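PDB 2CAY: vacuolar protein sorting protein 36 from Saccharomyces cerevisiae, which serves as a subunit of the ESCRT-II complex in multivesicular-body sorting, its N-terminal PH (GLUE) domain probably binding membrane lipids and helping link the complex to membranes. Local coordinates for residues Glu27-Ile32 against Thr58-Ile63; Phe33-Val38 against Arg117-Val122; Ser95-Leu100 against Phe111-Phe116. All blocks are in the same frame, centred on the assembly; numbering follows the deposited sequence.

Contact 1: Glu27-Ile32 against Thr58-Ile63; sequences EGEKDI and TSQRII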
# COMPACT_ATOMS: atom_id res chain seq x y z
N GLU A 27 1.59 22.86 30.67
CA GLU A 27 0.57 23.88 30.86
C GLU A 27 -0.24 24.06 29.58
O GLU A 27 0.31 24.28 28.49
CB GLU A 27 1.20 25.21 31.32
CG GLU A 27 0.17 26.33 31.53
CD GLU A 27 0.54 27.29 32.67
OE1 GLU A 27 1.14 26.85 33.70
OE2 GLU A 27 0.22 28.50 32.55
N GLY A 28 -1.56 23.94 29.70
CA GLY A 28 -2.45 24.17 28.56
C GLY A 28 -2.45 23.03 27.54
O GLY A 28 -3.13 23.10 26.52
N GLU A 29 -1.67 21.98 27.80
CA GLU A 29 -1.70 20.79 26.94
C GLU A 29 -2.89 19.88 27.34
O GLU A 29 -3.03 19.53 28.51
CB GLU A 29 -0.37 20.06 27.05
CG GLU A 29 -0.23 18.89 26.08
CD GLU A 29 1.02 18.03 26.34
OE1 GLU A 29 1.69 18.17 27.40
OE2 GLU A 29 1.32 17.19 25.48
N LYS A 30 -3.72 19.49 26.36
CA LYS A 30 -4.96 18.76 26.63
C LYS A 30 -5.01 17.41 25.91
O LYS A 30 -4.62 17.34 24.74
CB LYS A 30 -6.17 19.60 26.21
CG LYS A 30 -6.46 20.82 27.11
CD LYS A 30 -7.58 21.71 26.48
CE LYS A 30 -7.86 22.95 27.31
NZ LYS A 30 -6.56 23.56 27.76
N ASP A 31 -5.50 16.36 26.59
CA ASP A 31 -5.67 15.08 25.87
C ASP A 31 -6.84 15.08 24.87
O ASP A 31 -7.90 15.69 25.11
CB ASP A 31 -5.59 13.82 26.72
CG ASP A 31 -6.62 13.76 27.83
OD1 ASP A 31 -7.51 14.65 27.93
OD2 ASP A 31 -6.51 12.79 28.63
N ILE A 32 -6.61 14.44 23.73
CA ILE A 32 -7.60 14.39 22.66
C ILE A 32 -8.06 12.97 22.47
O ILE A 32 -9.25 12.71 22.34
CB ILE A 32 -7.02 14.96 21.34
CG1 ILE A 32 -6.67 16.44 21.52
CG2 ILE A 32 -7.99 14.74 20.15
CD1 ILE A 32 -5.87 16.99 20.35
N THR A 58 -2.23 14.32 22.33
CA THR A 58 -2.57 15.61 22.91
C THR A 58 -2.51 16.64 21.82
O THR A 58 -2.07 16.38 20.68
CB THR A 58 -1.63 16.04 24.10
OG1 THR A 58 -0.39 16.51 23.58
CG2 THR A 58 -1.38 14.92 25.13
N SER A 59 -2.94 17.85 22.17
CA SER A 59 -2.80 19.02 21.35
C SER A 59 -1.34 19.29 20.89
O SER A 59 -1.14 19.97 19.90
CB SER A 59 -3.35 20.27 22.12
OG SER A 59 -2.91 20.32 23.48
N GLN A 60 -0.34 18.76 21.59
CA GLN A 60 1.06 19.06 21.29
C GLN A 60 1.89 17.84 20.95
O GLN A 60 2.93 17.99 20.32
CB GLN A 60 1.72 19.71 22.52
CG GLN A 60 1.08 21.03 22.94
CD GLN A 60 1.79 21.64 24.13
OE1 GLN A 60 2.93 21.32 24.40
NE2 GLN A 60 1.09 22.53 24.85
N ARG A 61 1.49 16.67 21.44
CA ARG A 61 2.39 15.49 21.45
C ARG A 61 1.65 14.19 21.16
O ARG A 61 0.44 14.09 21.35
CB ARG A 61 3.09 15.34 22.81
CG ARG A 61 4.11 16.48 23.10
CD ARG A 61 4.95 16.18 24.34
NE ARG A 61 4.18 16.33 25.57
CZ ARG A 61 4.65 16.03 26.78
NH1 ARG A 61 5.89 15.54 26.92
NH2 ARG A 61 3.89 16.20 27.86
N ILE A 62 2.42 13.17 20.76
CA ILE A 62 2.00 11.78 20.88
C ILE A 62 2.82 11.19 22.01
O ILE A 62 4.06 11.33 22.05
CB ILE A 62 2.24 10.98 19.55
CG1 ILE A 62 1.28 11.47 18.46
CG2 ILE A 62 2.09 9.47 19.81
CD1 ILE A 62 1.81 11.24 16.96
N ILE A 63 2.15 10.52 22.94
CA ILE A 63 2.79 10.02 24.13
C ILE A 63 2.56 8.54 24.30
O ILE A 63 1.44 8.07 24.26
CB ILE A 63 2.27 10.76 25.38
CG1 ILE A 63 2.66 12.26 25.33
CG2 ILE A 63 2.77 10.05 26.69
CD1 ILE A 63 1.89 13.11 26.36
O HOH W 1 -1.82 22.99 23.49
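The guanidinium of Arg-61 presents its edge to the carboxylate of Glu-29, while CD1 of Ile-63 sits over one of its faces, 3.7 Å above the plane and offset toward the rim. The grip is side-on: Arg-61 NE gives a nearly straight bond to Glu-29 OE2 (3.0 Å, 174°), coming from the syn side but somewhat out of the carboxylate plane, and Arg-61 NH2 reaches Glu-29 OE1 on its syn lone pair. The two planes are turned 38° apart, so the fork is twisted rather than flat. The anti lone pair of Glu-29 OE2 takes the hydroxyl of Thr-58, with OG1 2.6 Å away. CG of Glu-29 lies opposite the backbone N (chi1 -173°) and the chain runs out extended, carrying the carboxylate past Gln-60, whose NE2 rests 3.6 Å from Glu-29 CB.

Thr-58 OG1 also accepts from the backbone N of Gln-60 and of Arg-61, an ST turn and ST motif in the tight turn joining strands 53-58 and 61-66. Next along, Lys-30 N donates to Ser-59 OG (3.1 Å), and Ser-59 N returns a bond to Lys-30 O. Arg-26 completes the polar cluster, its backbone N bound to Glu-29 OE1 and its side chain to Gln-60 OE1.

With both carboxylate oxygens engaged by donors, one of them arginine, buried Glu-29 is probably held ionised, tying the loop before strand 31-35 to this hairpin turn.

Contact 2: Phe33-Val38 against Arg117-Val122; sequences FIDQSV and RKSDGV. With SO4 (sulfate ion), chain C.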
# COMPACT_ATOMS: atom_id res chain seq x y z
N PHE A 33 -7.14 12.00 22.46
CA PHE A 33 -7.56 10.64 22.22
C PHE A 33 -6.60 9.66 22.84
O PHE A 33 -5.43 9.97 23.01
CB PHE A 33 -7.70 10.37 20.70
CG PHE A 33 -8.73 9.33 20.38
CD1 PHE A 33 -10.09 9.67 20.34
CD2 PHE A 33 -8.36 8.01 20.15
CE1 PHE A 33 -11.07 8.68 20.07
CE2 PHE A 33 -9.34 7.03 19.87
CZ PHE A 33 -10.69 7.38 19.84
N ILE A 34 -7.09 8.48 23.18
CA ILE A 34 -6.23 7.43 23.75
C ILE A 34 -6.55 6.07 23.11
O ILE A 34 -7.71 5.78 22.79
CB ILE A 34 -6.43 7.35 25.28
CG1 ILE A 34 -6.28 8.73 25.95
CG2 ILE A 34 -5.47 6.29 25.92
CD1 ILE A 34 -6.87 8.82 27.38
N ASP A 35 -5.53 5.22 22.91
CA ASP A 35 -5.78 3.82 22.53
C ASP A 35 -4.84 2.95 23.35
O ASP A 35 -3.89 3.44 23.94
CB ASP A 35 -5.54 3.63 21.03
CG ASP A 35 -6.46 2.55 20.37
OD1 ASP A 35 -6.58 2.61 19.13
OD2 ASP A 35 -7.02 1.63 21.04
N GLN A 36 -5.13 1.66 23.39
CA GLN A 36 -4.50 0.68 24.27
C GLN A 36 -3.76 -0.36 23.44
O GLN A 36 -4.08 -0.57 22.25
CB GLN A 36 -5.57 -0.05 25.10
CG GLN A 36 -6.21 0.78 26.22
CD GLN A 36 -7.28 1.71 25.72
OE1 GLN A 36 -7.92 1.44 24.68
NE2 GLN A 36 -7.48 2.81 26.43
N SER A 37 -2.79 -1.03 24.09
CA SER A 37 -2.04 -2.16 23.52
C SER A 37 -1.31 -1.79 22.21
O SER A 37 -1.42 -2.51 21.21
CB SER A 37 -2.95 -3.36 23.27
OG SER A 37 -3.62 -3.78 24.45
N VAL A 38 -0.58 -0.70 22.25
CA VAL A 38 0.18 -0.22 21.09
C VAL A 38 1.65 -0.54 21.34
O VAL A 38 2.12 -0.49 22.51
CB VAL A 38 -0.06 1.30 20.89
CG1 VAL A 38 0.89 1.89 19.85
CG2 VAL A 38 -1.53 1.54 20.50
N ARG A 117 -2.43 -3.35 18.43
CA ARG A 117 -2.66 -4.80 18.63
C ARG A 117 -4.07 -5.17 19.09
O ARG A 117 -4.46 -6.34 19.01
CB ARG A 117 -1.63 -5.42 19.58
CG ARG A 117 -0.30 -5.79 18.93
CD ARG A 117 0.44 -4.55 18.43
NE ARG A 117 1.75 -4.88 17.87
CZ ARG A 117 2.92 -4.83 18.53
NH1 ARG A 117 2.95 -4.54 19.82
NH2 ARG A 117 4.05 -5.11 17.90
N LYS A 118 -4.83 -4.22 19.56
CA LYS A 118 -6.16 -4.52 20.09
C LYS A 118 -7.25 -3.61 19.53
O LYS A 118 -8.37 -3.61 20.04
CB LYS A 118 -6.18 -4.43 21.64
CG LYS A 118 -5.47 -5.58 22.37
CD LYS A 118 -5.88 -6.98 21.95
CE LYS A 118 -5.12 -8.04 22.79
NZ LYS A 118 -4.98 -9.37 22.07
N SER A 119 -6.93 -2.85 18.50
CA SER A 119 -7.90 -1.98 17.80
C SER A 119 -7.44 -1.85 16.36
O SER A 119 -6.34 -2.25 16.04
CB SER A 119 -8.00 -0.60 18.45
OG SER A 119 -6.88 0.20 18.11
N ASP A 120 -8.28 -1.30 15.48
CA ASP A 120 -7.82 -1.08 14.10
C ASP A 120 -7.03 0.22 14.00
O ASP A 120 -6.54 0.56 12.93
CB ASP A 120 -9.02 -1.06 13.12
CG ASP A 120 -10.10 -0.07 13.53
OD1 ASP A 120 -9.81 0.97 14.18
OD2 ASP A 120 -11.28 -0.35 13.20
N GLY A 121 -6.93 0.95 15.11
CA GLY A 121 -6.17 2.22 15.13
C GLY A 121 -6.77 3.36 14.30
O GLY A 121 -6.15 4.39 14.14
N VAL A 122 -7.98 3.18 13.79
CA VAL A 122 -8.56 4.16 12.88
C VAL A 122 -8.94 5.48 13.55
O VAL A 122 -8.62 6.54 13.04
CB VAL A 122 -9.78 3.57 12.12
CG1 VAL A 122 -10.54 4.69 11.36
CG2 VAL A 122 -9.31 2.44 11.20
S SO4 C . 2.81 -6.15 14.44
O1 SO4 C . 3.58 -5.08 15.05
O2 SO4 C . 1.77 -6.62 15.36
O3 SO4 C . 3.75 -7.27 14.20
O4 SO4 C . 2.14 -5.75 13.24
O HOH W 2 -4.61 -1.23 19.67
O HOH W 3 0.91 -4.39 21.94
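Asp-35 and Ser-119 make the shortest polar link across this contact: Ser-119 OG donates to Asp-35 OD1 at 2.6 Å, arriving on the syn side but 28° out of the carboxylate plane. The second link is backbone, Arg-117 N to Ser-37 O (3.1 Å). On the outer side, CB of Ser-37 presses on CG of Lys-118 at 3.5 Å, tight for two carbons, and Ser-37 OG lies close to the same CG; the lysine chain then bends and leads its amine away.

A water bridges the two backbones, donating to Gln-36 O and Ser-119 OG and accepting from Lys-118 N. Another accepts from Arg-117 NH1 and makes a weak bond to Ser-37 O.

This is where the chain turns the corner at Gln-36 and Ser-37 from strand 31-35 of one sheet into strand 38-42 of the other, as in the two-sheet PH fold. Ser-37 and Val-38 both face Gly-53 in a G1 bulge, Ser-37 taking positive phi. The opposing loop links strand 112-116 to the C-terminal helix 122-137, with Gly-121 at its N-cap.

Farther out, the first-shell groups are held by their own neighbours. Asp-35 OD2 accepts from Gln-36 N, met on its anti side, which helps fix the carboxylate's rotation. Ser-119 OG, lying between its own backbone N and carbonyl carbon, can meet both Asp-35 and Gly-121 N, the latter in an ST turn. Asp-120 OD1 takes Val-122 N in an Asx turn, while Asp-120 OD2 binds Gln-126 of the second subunit. At the other end, Arg-117 turns the edge of its guanidinium to a sulfate, probably from the crystallisation liquor, NE donating to O2 (3.1 Å) and NH2 to O1 (2.9 Å).

Contact 3: Ser95-Leu100 against Phe111-Phe116; sequences SPRLIL and FVQLSF. With SO4 (sulfate ion), chain C.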
# COMPACT_ATOMS: atom_id res chain seq x y z
N SER A 95 -0.56 -6.31 12.63
CA SER A 95 -1.44 -5.22 13.13
C SER A 95 -1.45 -4.03 12.18
O SER A 95 -0.45 -3.79 11.49
CB SER A 95 -0.96 -4.74 14.50
OG SER A 95 -0.83 -5.81 15.40
N PRO A 96 -2.56 -3.26 12.13
CA PRO A 96 -2.47 -1.98 11.40
C PRO A 96 -1.43 -1.04 12.03
O PRO A 96 -1.09 -1.21 13.20
CB PRO A 96 -3.89 -1.36 11.53
CG PRO A 96 -4.75 -2.39 12.16
CD PRO A 96 -3.88 -3.49 12.76
N ARG A 97 -0.92 -0.09 11.25
CA ARG A 97 0.21 0.76 11.66
C ARG A 97 -0.12 2.20 11.34
O ARG A 97 -0.72 2.52 10.28
CB ARG A 97 1.47 0.40 10.87
CG ARG A 97 1.88 -1.08 10.87
CD ARG A 97 2.62 -1.45 12.12
NE ARG A 97 3.09 -2.86 12.06
CZ ARG A 97 4.25 -3.29 11.58
NH1 ARG A 97 5.14 -2.44 11.06
NH2 ARG A 97 4.51 -4.61 11.57
N LEU A 98 0.28 3.08 12.24
CA LEU A 98 0.32 4.50 11.89
C LEU A 98 1.80 4.94 11.74
O LEU A 98 2.57 4.83 12.67
CB LEU A 98 -0.44 5.36 12.92
CG LEU A 98 -0.48 6.87 12.60
CD1 LEU A 98 -1.33 7.15 11.34
CD2 LEU A 98 -1.01 7.69 13.79
N ILE A 99 2.15 5.38 10.54
CA ILE A 99 3.55 5.75 10.18
C ILE A 99 3.73 7.26 10.34
O ILE A 99 2.96 8.04 9.78
CB ILE A 99 3.86 5.39 8.69
CG1 ILE A 99 3.35 4.00 8.30
CG2 ILE A 99 5.35 5.64 8.31
CD1 ILE A 99 3.65 2.95 9.27
N LEU A 100 4.71 7.65 11.15
CA LEU A 100 5.01 9.08 11.39
C LEU A 100 6.27 9.48 10.62
O LEU A 100 7.35 8.90 10.86
CB LEU A 100 5.21 9.33 12.89
CG LEU A 100 4.15 8.69 13.79
CD1 LEU A 100 4.46 8.97 15.29
CD2 LEU A 100 2.77 9.19 13.41
N PHE A 111 11.99 6.93 10.73
CA PHE A 111 10.59 7.31 10.89
C PHE A 111 10.06 6.47 12.05
O PHE A 111 10.75 5.58 12.56
CB PHE A 111 9.76 7.08 9.59
CG PHE A 111 9.84 5.66 9.06
CD1 PHE A 111 8.89 4.70 9.43
CD2 PHE A 111 10.83 5.29 8.16
CE1 PHE A 111 8.96 3.39 8.94
CE2 PHE A 111 10.91 3.99 7.69
CZ PHE A 111 9.96 3.05 8.06
N VAL A 112 8.83 6.74 12.47
CA VAL A 112 8.25 5.97 13.57
C VAL A 112 7.00 5.25 13.12
O VAL A 112 6.32 5.70 12.22
CB VAL A 112 7.89 6.90 14.81
CG1 VAL A 112 7.00 6.13 15.85
CG2 VAL A 112 9.18 7.44 15.46
N GLN A 113 6.70 4.12 13.75
CA GLN A 113 5.36 3.52 13.58
C GLN A 113 4.73 3.25 14.93
O GLN A 113 5.41 2.84 15.88
CB GLN A 113 5.39 2.21 12.82
CG GLN A 113 6.42 2.13 11.66
CD GLN A 113 6.36 0.77 10.98
OE1 GLN A 113 5.27 0.30 10.64
NE2 GLN A 113 7.54 0.13 10.82
N LEU A 114 3.41 3.39 14.97
CA LEU A 114 2.60 2.93 16.08
C LEU A 114 1.88 1.67 15.60
O LEU A 114 1.24 1.68 14.53
CB LEU A 114 1.56 4.00 16.43
CG LEU A 114 2.13 5.41 16.64
CD1 LEU A 114 0.96 6.37 17.03
CD2 LEU A 114 3.22 5.43 17.70
N SER A 115 1.97 0.58 16.36
CA SER A 115 1.35 -0.64 15.91
C SER A 115 0.18 -1.01 16.82
O SER A 115 0.36 -1.14 18.05
CB SER A 115 2.40 -1.77 15.80
OG SER A 115 1.79 -2.95 15.28
N PHE A 116 -1.01 -1.17 16.24
CA PHE A 116 -2.24 -1.34 17.05
C PHE A 116 -2.67 -2.79 17.25
O PHE A 116 -3.29 -3.37 16.36
CB PHE A 116 -3.41 -0.52 16.48
CG PHE A 116 -3.13 0.96 16.39
CD1 PHE A 116 -3.49 1.82 17.44
CD2 PHE A 116 -2.51 1.49 15.28
CE1 PHE A 116 -3.24 3.20 17.38
CE2 PHE A 116 -2.26 2.89 15.19
CZ PHE A 116 -2.62 3.73 16.26
S SO4 C . 2.81 -6.15 14.44
O1 SO4 C . 3.58 -5.08 15.05
O2 SO4 C . 1.77 -6.62 15.36
O3 SO4 C . 3.75 -7.27 14.20
O4 SO4 C . 2.14 -5.75 13.24
O HOH W 4 7.79 -2.71 9.98
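The side chain of Arg-97 lies beside Ser-115, its non-hydrogen-bonded partner, and reaches on to Gln-113. Arg-97 CB lies 3.8 Å from Gln-113 OE1; CG, placed beside the backbone N and opposite the carbonyl carbon (chi1 -53°), stays near the same oxygen, and after the bend at chi2 CD runs between Gln-113 OE1 and Ser-115 OG. NE and NH2 then both donate to sulfate O4, which meets the guanidinium edge in plane. On the other edge Arg-97 NH1 donates to Gln-113 OE1 at 2.8 Å; the oxygen is in the guanidinium plane, but the donor stands above the carbonyl plane of the amide, 35° out of it. A water joins NH1 to Gln-113 NE2, and Tyr-41 makes a cation-pi contact with the arginine.

The sulfate is shared: Ser-95 N gives to O4, Ser-95 OG to O2 (2.7 Å) and Ser-115 OG to O1 (2.8 Å), with Tyr-41 and Arg-117 adding further donors.

Ile-99 lies on this same face, beside Gln-113 and Phe-111, its CG2 3.8 Å from Phe-111 CD1; Leu-92 of the third subunit packs there. The other face is apolar: Leu-98 and Leu-114 point the same way side by side, Leu-98 CB meets the edge of the Phe-116 ring, and Leu-100 CD1 touches Val-112. Helix 122-137 lies against Leu-98, Leu-114 and Phe-116.

Leu-98 with Leu-114 and Leu-100 with Val-112 are the hydrogen-bonded pairs of an antiparallel hairpin, one face packed on the C-terminal helix as in PH domains, the other carrying an anion site possibly suited to lipid phosphate.

How the contacts relate
Contacts 1 and 2 adjoin in sequence along strand 31-35, their centres about 17 Å apart, and their segments alternate along the chain. Contact 3 is nested inside the loop that contact 2 closes, their centres about 10 Å apart, and the two share the sulfate, Arg-117 from contact 2 and Ser-95, Arg-97 and Ser-115 from contact 3. Contacts 1 and 3, about 19 Å apart between centres, lie on opposite sides of the chain's centre, one in each five-stranded sheet, yet Ile-62 CD1 meets Leu-100 CD1 at 3.9 Å in the interior. Contact 2 sits where the chain passes between the sheets and the C-terminal helix begins, so together the three contacts link both sheets of this PH domain with its probable anion-binding face.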